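Side-chain contacts in axin interactor, dorsalization associated protein (Danio rerio, PDB 2QZQ), which acts as a ventralizing factor in the embryo, the full-length protein binding axin, disrupting its homodimers and so inhibiting axin-mediated JNK activation, with this chain its C-terminal C2-type domain: residues 23-28 with 102-107; 63-68 with 88-93. One frame throughout, in Å; residues are numbered along the deposited sequence.

Contact 1: residues 23-28 with 102-107; sequences IGLKDA and TKCFAF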
ATOM      1  N   ILE A  23      -4.239   1.525   9.050  1.00 14.67           N
ATOM      2  CA  ILE A  23      -4.677   0.204   8.658  1.00 13.87           C
ATOM      3  C   ILE A  23      -5.367  -0.466   9.843  1.00 14.82           C
ATOM      4  O   ILE A  23      -4.837  -0.477  10.971  1.00 15.05           O
ATOM      5  CB  ILE A  23      -3.522  -0.660   8.052  1.00 13.91           C
ATOM      6  CG1 ILE A  23      -4.068  -2.006   7.515  1.00 11.53           C
ATOM      7  CG2 ILE A  23      -2.393  -0.896   9.043  1.00 12.67           C
ATOM      8  CD1 ILE A  23      -2.970  -2.860   6.818  1.00 12.19           C
ATOM      9  N   GLY A  24      -6.563  -0.986   9.581  1.00 14.43           N
ATOM     10  CA  GLY A  24      -7.317  -1.778  10.542  1.00 15.02           C
ATOM     11  C   GLY A  24      -6.911  -3.235  10.466  1.00 15.59           C
ATOM     12  O   GLY A  24      -6.859  -3.834   9.368  1.00 16.17           O
ATOM     13  N   LEU A  25      -6.615  -3.805  11.628  1.00 15.75           N
ATOM     14  CA  LEU A  25      -6.269  -5.220  11.743  1.00 15.48           C
ATOM     15  C   LEU A  25      -6.792  -5.723  13.091  1.00 16.78           C
ATOM     16  O   LEU A  25      -6.733  -5.012  14.097  1.00 15.87           O
ATOM     17  CB  LEU A  25      -4.742  -5.413  11.637  1.00 15.89           C
ATOM     18  CG  LEU A  25      -4.004  -5.007  10.348  1.00 14.80           C
ATOM     19  CD1 LEU A  25      -2.468  -4.910  10.558  1.00 15.48           C
ATOM     20  CD2 LEU A  25      -4.286  -5.953   9.208  1.00 13.80           C
ATOM     21  N   LYS A  26      -7.343  -6.931  13.123  1.00 17.11           N
ATOM     22  CA  LYS A  26      -7.923  -7.438  14.368  1.00 20.00           C
ATOM     23  C   LYS A  26      -6.856  -7.448  15.475  1.00 19.28           C
ATOM     24  O   LYS A  26      -7.149  -7.237  16.634  1.00 19.03           O
ATOM     25  CB  LYS A  26      -8.473  -8.859  14.171  1.00 20.76           C
ATOM     26  CG  LYS A  26      -9.818  -8.931  13.454  1.00 26.88           C
ATOM     27  CD  LYS A  26      -9.887 -10.098  12.443  1.00 32.54           C
ATOM     28  CE  LYS A  26     -10.493 -11.374  13.013  1.00 35.95           C
ATOM     29  NZ  LYS A  26     -11.288 -12.088  11.934  1.00 35.70           N
ATOM     30  N   ASP A  27      -5.618  -7.665  15.075  1.00 19.13           N
ATOM     31  CA  ASP A  27      -4.500  -7.817  16.010  1.00 18.66           C
ATOM     32  C   ASP A  27      -3.481  -6.699  15.769  1.00 17.91           C
ATOM     33  O   ASP A  27      -2.296  -6.895  16.008  1.00 16.86           O
ATOM     34  CB  ASP A  27      -3.858  -9.207  15.847  1.00 19.01           C
ATOM     35  CG  ASP A  27      -3.497  -9.529  14.399  1.00 21.68           C
ATOM     36  OD1 ASP A  27      -3.773  -8.696  13.494  1.00 22.37           O
ATOM     37  OD2 ASP A  27      -2.935 -10.622  14.161  1.00 21.85           O
ATOM     38  N   ALA A  28      -3.950  -5.513  15.329  1.00 16.78           N
ATOM     39  CA  ALA A  28      -3.044  -4.394  14.980  1.00 16.50           C
ATOM     40  C   ALA A  28      -2.007  -4.106  16.073  1.00 16.47           C
ATOM     41  O   ALA A  28      -0.815  -4.052  15.804  1.00 16.04           O
ATOM     42  CB  ALA A  28      -3.840  -3.105  14.677  1.00 16.57           C
ATOM     43  N   THR A 102       5.370 -10.724   5.754  1.00 19.63           N
ATOM     44  CA  THR A 102       4.240 -10.044   5.138  1.00 19.35           C
ATOM     45  C   THR A 102       2.993 -10.704   5.713  1.00 18.24           C
ATOM     46  O   THR A 102       2.832 -11.908   5.617  1.00 19.20           O
ATOM     47  CB  THR A 102       4.234 -10.234   3.627  1.00 19.83           C
ATOM     48  OG1 THR A 102       5.466  -9.755   3.090  1.00 23.51           O
ATOM     49  CG2 THR A 102       3.086  -9.455   3.013  1.00 20.91           C
ATOM     50  N   LYS A 103       2.139  -9.921   6.354  1.00 16.08           N
ATOM     51  CA  LYS A 103       0.928 -10.436   6.970  1.00 15.90           C
ATOM     52  C   LYS A 103      -0.200 -10.468   5.957  1.00 15.79           C
ATOM     53  O   LYS A 103      -0.984 -11.418   5.877  1.00 15.95           O
ATOM     54  CB  LYS A 103       0.528  -9.480   8.089  1.00 15.50           C
ATOM     55  CG  LYS A 103      -0.701  -9.901   8.904  1.00 16.32           C
ATOM     56  CD  LYS A 103      -0.812  -8.923  10.088  1.00 19.58           C
ATOM     57  CE  LYS A 103      -1.923  -9.293  11.009  1.00 22.62           C
ATOM     58  NZ  LYS A 103      -1.497 -10.496  11.788  1.00 24.45           N
ATOM     59  N   CYS A 104      -0.300  -9.395   5.186  1.00 15.38           N
ATOM     60  CA  CYS A 104      -1.460  -9.231   4.306  1.00 14.67           C
ATOM     61  C   CYS A 104      -1.149  -8.141   3.307  1.00 14.17           C
ATOM     62  O   CYS A 104      -0.138  -7.445   3.426  1.00 14.42           O
ATOM     63  CB  CYS A 104      -2.700  -8.881   5.146  1.00 13.79           C
ATOM     64  SG  CYS A 104      -2.486  -7.375   6.188  1.00 16.48           S
ATOM     65  N   PHE A 105      -2.006  -8.015   2.299  1.00 14.24           N
ATOM     66  CA  PHE A 105      -1.820  -7.004   1.277  1.00 14.03           C
ATOM     67  C   PHE A 105      -3.156  -6.442   0.766  1.00 14.52           C
ATOM     68  O   PHE A 105      -4.238  -7.035   0.931  1.00 14.80           O
ATOM     69  CB  PHE A 105      -0.996  -7.554   0.112  1.00 13.91           C
ATOM     70  CG  PHE A 105      -1.724  -8.624  -0.701  1.00 13.71           C
ATOM     71  CD1 PHE A 105      -1.783  -9.937  -0.256  1.00 14.66           C
ATOM     72  CD2 PHE A 105      -2.355  -8.292  -1.895  1.00 13.55           C
ATOM     73  CE1 PHE A 105      -2.434 -10.918  -1.004  1.00 15.31           C
ATOM     74  CE2 PHE A 105      -3.022  -9.267  -2.670  1.00 13.87           C
ATOM     75  CZ  PHE A 105      -3.071 -10.574  -2.225  1.00 17.87           C
ATOM     76  N   ALA A 106      -3.055  -5.275   0.154  1.00 15.00           N
ATOM     77  CA  ALA A 106      -4.190  -4.623  -0.496  1.00 14.70           C
ATOM     78  C   ALA A 106      -3.649  -4.204  -1.837  1.00 14.93           C
ATOM     79  O   ALA A 106      -2.444  -3.999  -1.997  1.00 13.73           O
ATOM     80  CB  ALA A 106      -4.633  -3.384   0.303  1.00 14.87           C
ATOM     81  N   PHE A 107      -4.534  -4.034  -2.811  1.00 15.31           N
ATOM     82  CA  PHE A 107      -4.084  -3.475  -4.058  1.00 16.42           C
ATOM     83  C   PHE A 107      -5.171  -2.606  -4.632  1.00 18.04           C
ATOM     84  O   PHE A 107      -6.333  -2.691  -4.217  1.00 16.66           O
ATOM     85  CB  PHE A 107      -3.701  -4.584  -5.046  1.00 15.58           C
ATOM     86  CG  PHE A 107      -4.847  -5.487  -5.421  1.00 17.64           C
ATOM     87  CD1 PHE A 107      -5.222  -6.537  -4.602  1.00 15.01           C
ATOM     88  CD2 PHE A 107      -5.564  -5.265  -6.602  1.00 18.54           C
ATOM     89  CE1 PHE A 107      -6.267  -7.403  -4.968  1.00 16.34           C
ATOM     90  CE2 PHE A 107      -6.617  -6.081  -6.951  1.00 17.80           C
ATOM     91  CZ  PHE A 107      -6.972  -7.152  -6.162  1.00 17.41           C
TER

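Contact 2: residues 63-68 with 88-93; sequences TYIHFS and FEFKHY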
ATOM      1  N   THR A  63      -6.841  -2.043  17.343  1.00 18.87           N
ATOM      2  CA  THR A  63      -7.247  -2.528  16.015  1.00 19.40           C
ATOM      3  C   THR A  63      -6.817  -1.618  14.849  1.00 19.04           C
ATOM      4  O   THR A  63      -7.149  -1.895  13.697  1.00 18.40           O
ATOM      5  CB  THR A  63      -8.761  -2.816  15.939  1.00 19.70           C
ATOM      6  OG1 THR A  63      -9.473  -1.595  16.142  1.00 20.42           O
ATOM      7  CG2 THR A  63      -9.185  -3.791  17.006  1.00 21.13           C
ATOM      8  N   TYR A  64      -6.043  -0.571  15.138  1.00 18.33           N
ATOM      9  CA  TYR A  64      -5.474   0.277  14.094  1.00 18.92           C
ATOM     10  C   TYR A  64      -4.016   0.617  14.331  1.00 18.75           C
ATOM     11  O   TYR A  64      -3.575   0.783  15.460  1.00 19.36           O
ATOM     12  CB  TYR A  64      -6.281   1.586  13.913  1.00 18.29           C
ATOM     13  CG  TYR A  64      -7.612   1.368  13.260  1.00 18.11           C
ATOM     14  CD1 TYR A  64      -7.734   1.363  11.873  1.00 16.45           C
ATOM     15  CD2 TYR A  64      -8.750   1.106  14.036  1.00 16.94           C
ATOM     16  CE1 TYR A  64      -8.970   1.112  11.269  1.00 17.02           C
ATOM     17  CE2 TYR A  64      -9.994   0.847  13.440  1.00 20.18           C
ATOM     18  CZ  TYR A  64     -10.089   0.875  12.058  1.00 18.93           C
ATOM     19  OH  TYR A  64     -11.298   0.626  11.472  1.00 19.95           O
ATOM     20  N   ILE A  65      -3.274   0.709  13.236  1.00 18.97           N
ATOM     21  CA  ILE A  65      -1.954   1.292  13.244  1.00 18.73           C
ATOM     22  C   ILE A  65      -2.063   2.520  12.370  1.00 19.05           C
ATOM     23  O   ILE A  65      -2.463   2.429  11.206  1.00 16.54           O
ATOM     24  CB  ILE A  65      -0.903   0.303  12.705  1.00 18.77           C
ATOM     25  CG1 ILE A  65      -0.719  -0.827  13.721  1.00 19.27           C
ATOM     26  CG2 ILE A  65       0.455   0.990  12.446  1.00 19.09           C
ATOM     27  CD1 ILE A  65      -0.380  -2.138  13.076  1.00 19.53           C
ATOM     28  N   HIS A  66      -1.726   3.670  12.954  1.00 19.40           N
ATOM     29  CA  HIS A  66      -1.738   4.950  12.242  1.00 19.88           C
ATOM     30  C   HIS A  66      -0.370   5.232  11.623  1.00 20.65           C
ATOM     31  O   HIS A  66       0.660   5.084  12.285  1.00 20.78           O
ATOM     32  CB  HIS A  66      -2.193   6.073  13.186  1.00 19.90           C
ATOM     33  CG  HIS A  66      -3.579   5.859  13.710  1.00 20.26           C
ATOM     34  ND1 HIS A  66      -3.848   5.071  14.804  1.00 22.70           N
ATOM     35  CD2 HIS A  66      -4.775   6.259  13.235  1.00 19.69           C
ATOM     36  CE1 HIS A  66      -5.153   5.001  14.990  1.00 19.83           C
ATOM     37  NE2 HIS A  66      -5.736   5.714  14.046  1.00 23.49           N
ATOM     38  N   PHE A  67      -0.380   5.594  10.337  1.00 20.18           N
ATOM     39  CA  PHE A  67       0.809   5.865   9.554  1.00 20.72           C
ATOM     40  C   PHE A  67       0.941   7.355   9.266  1.00 22.05           C
ATOM     41  O   PHE A  67       2.004   7.951   9.543  1.00 21.56           O
ATOM     42  CB  PHE A  67       0.765   5.103   8.213  1.00 20.50           C
ATOM     43  CG  PHE A  67       1.206   3.662   8.315  1.00 19.22           C
ATOM     44  CD1 PHE A  67       2.520   3.292   8.016  1.00 19.63           C
ATOM     45  CD2 PHE A  67       0.314   2.680   8.757  1.00 19.17           C
ATOM     46  CE1 PHE A  67       2.923   1.950   8.136  1.00 17.84           C
ATOM     47  CE2 PHE A  67       0.710   1.340   8.892  1.00 18.21           C
ATOM     48  CZ  PHE A  67       2.016   0.970   8.581  1.00 17.27           C
ATOM     49  N   SER A  68      -0.139   7.938   8.715  1.00 22.25           N
ATOM     50  CA  SER A  68      -0.177   9.349   8.303  1.00 23.09           C
ATOM     51  C   SER A  68       1.080   9.728   7.539  1.00 23.16           C
ATOM     52  O   SER A  68       1.816  10.624   7.947  1.00 23.97           O
ATOM     53  CB  SER A  68      -0.356  10.268   9.517  1.00 22.78           C
ATOM     54  OG  SER A  68      -1.455   9.864  10.309  1.00 22.74           O
ATOM     55  N   PHE A  88      -0.018  -2.681  -1.569  1.00 15.20           N
ATOM     56  CA  PHE A  88       0.330  -2.218  -0.249  1.00 14.97           C
ATOM     57  C   PHE A  88       0.448  -3.496   0.554  1.00 15.35           C
ATOM     58  O   PHE A  88      -0.546  -4.206   0.699  1.00 14.57           O
ATOM     59  CB  PHE A  88      -0.786  -1.344   0.348  1.00 15.76           C
ATOM     60  CG  PHE A  88      -1.206  -0.234  -0.563  1.00 16.21           C
ATOM     61  CD1 PHE A  88      -0.639   1.022  -0.456  1.00 16.88           C
ATOM     62  CD2 PHE A  88      -2.121  -0.480  -1.589  1.00 18.97           C
ATOM     63  CE1 PHE A  88      -1.007   2.054  -1.350  1.00 20.67           C
ATOM     64  CE2 PHE A  88      -2.489   0.531  -2.458  1.00 19.48           C
ATOM     65  CZ  PHE A  88      -1.916   1.787  -2.353  1.00 18.53           C
ATOM     66  N   GLU A  89       1.671  -3.815   0.967  1.00 15.01           N
ATOM     67  CA  GLU A  89       1.942  -5.037   1.752  1.00 15.51           C
ATOM     68  C   GLU A  89       2.294  -4.612   3.158  1.00 15.23           C
ATOM     69  O   GLU A  89       3.234  -3.860   3.335  1.00 15.81           O
ATOM     70  CB  GLU A  89       3.117  -5.802   1.173  1.00 14.98           C
ATOM     71  CG  GLU A  89       2.858  -6.401  -0.204  1.00 16.75           C
ATOM     72  CD  GLU A  89       4.086  -7.096  -0.735  1.00 19.84           C
ATOM     73  OE1 GLU A  89       5.002  -6.387  -1.210  1.00 21.89           O
ATOM     74  OE2 GLU A  89       4.132  -8.334  -0.651  1.00 20.29           O
ATOM     75  N   PHE A  90       1.533  -5.104   4.131  1.00 15.08           N
ATOM     76  CA  PHE A  90       1.757  -4.796   5.524  1.00 15.52           C
ATOM     77  C   PHE A  90       2.728  -5.827   6.084  1.00 15.55           C
ATOM     78  O   PHE A  90       2.484  -7.033   6.011  1.00 14.94           O
ATOM     79  CB  PHE A  90       0.451  -4.819   6.290  1.00 15.67           C
ATOM     80  CG  PHE A  90       0.611  -4.581   7.771  1.00 15.73           C
ATOM     81  CD1 PHE A  90       0.533  -3.308   8.287  1.00 14.17           C
ATOM     82  CD2 PHE A  90       0.855  -5.659   8.637  1.00 13.72           C
ATOM     83  CE1 PHE A  90       0.684  -3.103   9.672  1.00 17.24           C
ATOM     84  CE2 PHE A  90       1.006  -5.472   9.981  1.00 14.81           C
ATOM     85  CZ  PHE A  90       0.914  -4.185  10.513  1.00 15.85           C
ATOM     86  N   LYS A  91       3.852  -5.320   6.599  1.00 15.84           N
ATOM     87  CA  LYS A  91       4.930  -6.165   7.103  1.00 15.78           C
ATOM     88  C   LYS A  91       5.212  -5.853   8.562  1.00 16.10           C
ATOM     89  O   LYS A  91       5.005  -4.729   9.022  1.00 16.51           O
ATOM     90  CB  LYS A  91       6.169  -5.942   6.258  1.00 15.78           C
ATOM     91  CG  LYS A  91       6.004  -6.479   4.799  1.00 16.57           C
ATOM     92  CD  LYS A  91       7.230  -6.226   3.983  1.00 15.54           C
ATOM     93  CE  LYS A  91       7.020  -6.565   2.528  1.00 17.42           C
ATOM     94  NZ  LYS A  91       8.213  -6.123   1.736  1.00 18.08           N
ATOM     95  N   HIS A  92       5.705  -6.859   9.289  1.00 16.16           N
ATOM     96  CA  HIS A  92       5.927  -6.725  10.717  1.00 15.41           C
ATOM     97  C   HIS A  92       6.947  -7.782  11.159  1.00 15.70           C
ATOM     98  O   HIS A  92       7.190  -8.790  10.453  1.00 15.17           O
ATOM     99  CB  HIS A  92       4.602  -6.784  11.519  1.00 15.47           C
ATOM    100  CG  HIS A  92       3.928  -8.129  11.496  1.00 17.33           C
ATOM    101  ND1 HIS A  92       3.483  -8.728  10.333  1.00 22.09           N
ATOM    102  CD2 HIS A  92       3.648  -9.000  12.491  1.00 18.11           C
ATOM    103  CE1 HIS A  92       2.963  -9.908  10.617  1.00 20.21           C
ATOM    104  NE2 HIS A  92       3.042 -10.093  11.920  1.00 23.43           N
ATOM    105  N   TYR A  93       7.537  -7.522  12.320  1.00 15.32           N
ATOM    106  CA  TYR A  93       8.584  -8.390  12.870  1.00 16.79           C
ATOM    107  C   TYR A  93       7.943  -9.474  13.715  1.00 16.06           C
ATOM    108  O   TYR A  93       7.217  -9.158  14.650  1.00 16.33           O
ATOM    109  CB  TYR A  93       9.519  -7.555  13.767  1.00 17.00           C
ATOM    110  CG  TYR A  93      10.582  -8.397  14.461  1.00 17.49           C
ATOM    111  CD1 TYR A  93      11.655  -8.900  13.737  1.00 18.15           C
ATOM    112  CD2 TYR A  93      10.490  -8.694  15.824  1.00 18.89           C
ATOM    113  CE1 TYR A  93      12.659  -9.679  14.356  1.00 18.25           C
ATOM    114  CE2 TYR A  93      11.483  -9.460  16.455  1.00 20.26           C
ATOM    115  CZ  TYR A  93      12.553  -9.956  15.714  1.00 18.03           C
ATOM    116  OH  TYR A  93      13.540 -10.729  16.317  1.00 20.20           O
TER

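Contact 1: residues 23-28 with 102-107
Lys103 reaches across to the turn that follows strand 15-24 and pairs with Asp27, while Leu25 and Cys104 meet on the buried side. The lysine chain can be traced outward from CB. CB points at the turn, and with CG anti to the backbone N (chi1 -177°) the chain runs out nearly straight through CG to CD. Lys103 CD comes within 4.4 Å of Leu25 CD1, a loose apolar approach alongside the leucine. Lys103 CE then slides in beside the carboxylate, 3.2 Å from Asp27 OD1. The one bend in the chain comes at the last torsion (chi4 74°) and swings the ammonium group onto the other oxygen. There Lys103 NZ makes a salt bridge of 2.8 Å to Asp27 OD2, meeting that oxygen on its syn side and 22° out of the carboxylate plane. Asp27 OD1 lies farther from the nitrogen, at 3.4 Å from Lys103 NZ, so the grip is mainly one carboxylate oxygen on the ammonium group rather than a symmetric fork. Asp27 comes from the opposite direction, out of a type I turn closed by Ala28 N to Leu25 O at 3.1 Å. Deeper in, Leu25 CD2 packs on Cys104 SG at 3.8 Å. The polar pair thus sits on the partly exposed side of the contact and the apolar pair on the buried side. Phe90, from strand 85-94, touches Leu25 and Ile23, and Leu122 of strand 116-124 touches Cys104 and Ile23. Strand 99-109 runs between those two strands, whereas strand 15-24 lies between 64-72 and 144-151, so the contact joins the exit of one strand to the middle of another that is not its neighbour.

Contact 2: residues 63-68 with 88-93
The hydrophobic interior of the C2-type beta sandwich is where Ile65 and Phe67, on strand 64-72, meet Phe90 of strand 85-94. The two strands are not paired: their nearest alpha carbons, Ile65 CA and Phe90 CA, stand 10.5 Å apart, and side chains alone bridge the gap. The Phe90 CG lies anti to the backbone N (chi1 177°), which carries the ring toward strand 64-72, its CE1–CZ end meeting both side chains. At that end Phe90 CZ meets Ile65 CD1 at 3.5 Å, a snug carbon-carbon approach, and Phe90 CE1 lies 3.7 Å from the same Ile65 CD1 methyl. The methyl sits at the edge of the Phe90 ring, close to the ring plane, so it abuts the ring's rim. The two side chains cross at about a right angle. On the isoleucine the work falls to the longer branch: CG1 points away from its carbonyl carbon, and CD1 makes the touch. Phe67 adds a looser contact through CZ, with Phe67 CZ 4.4 Å from Phe90 CE1. Phe90 CE1 lies at the edge of the Phe67 ring, near its plane, and the planes of the two rings are steeply inclined to each other. Around the cluster, Pro34 of strand 34-41 touches Phe90, Ile36 of that strand touches Phe67, Ile23 and Ile20 of strand 15-24 press on Phe67, and Ala57 from a loop touches Ile65. Such interlocking of aliphatic branches and aromatic rims between unpaired strands is how the two layers of a beta sandwich are held together, here in the C2 domain of this protein.

From the N terminus the chain first passes through strand 15-24, whose last residues and the turn at Leu25-Ala28 make up 23-28. It comes back along 63-68, which runs beside that strand, with Leu25 N about 2.9 Å from Thr63 O. Next it lays down 88-93, closing contact 2 with 19 residues between. Only after the hairpin into strand 99-109 does 102-107 close contact 1, so the smaller loop lies wholly within the larger. Within the hairpin Ala106 N stands 2.8 Å from Phe88 O. Two neighbouring strands, 15-24 and 64-72, are thereby tied to two others, 85-94 and 99-109, through contacts centred about 6 Å apart.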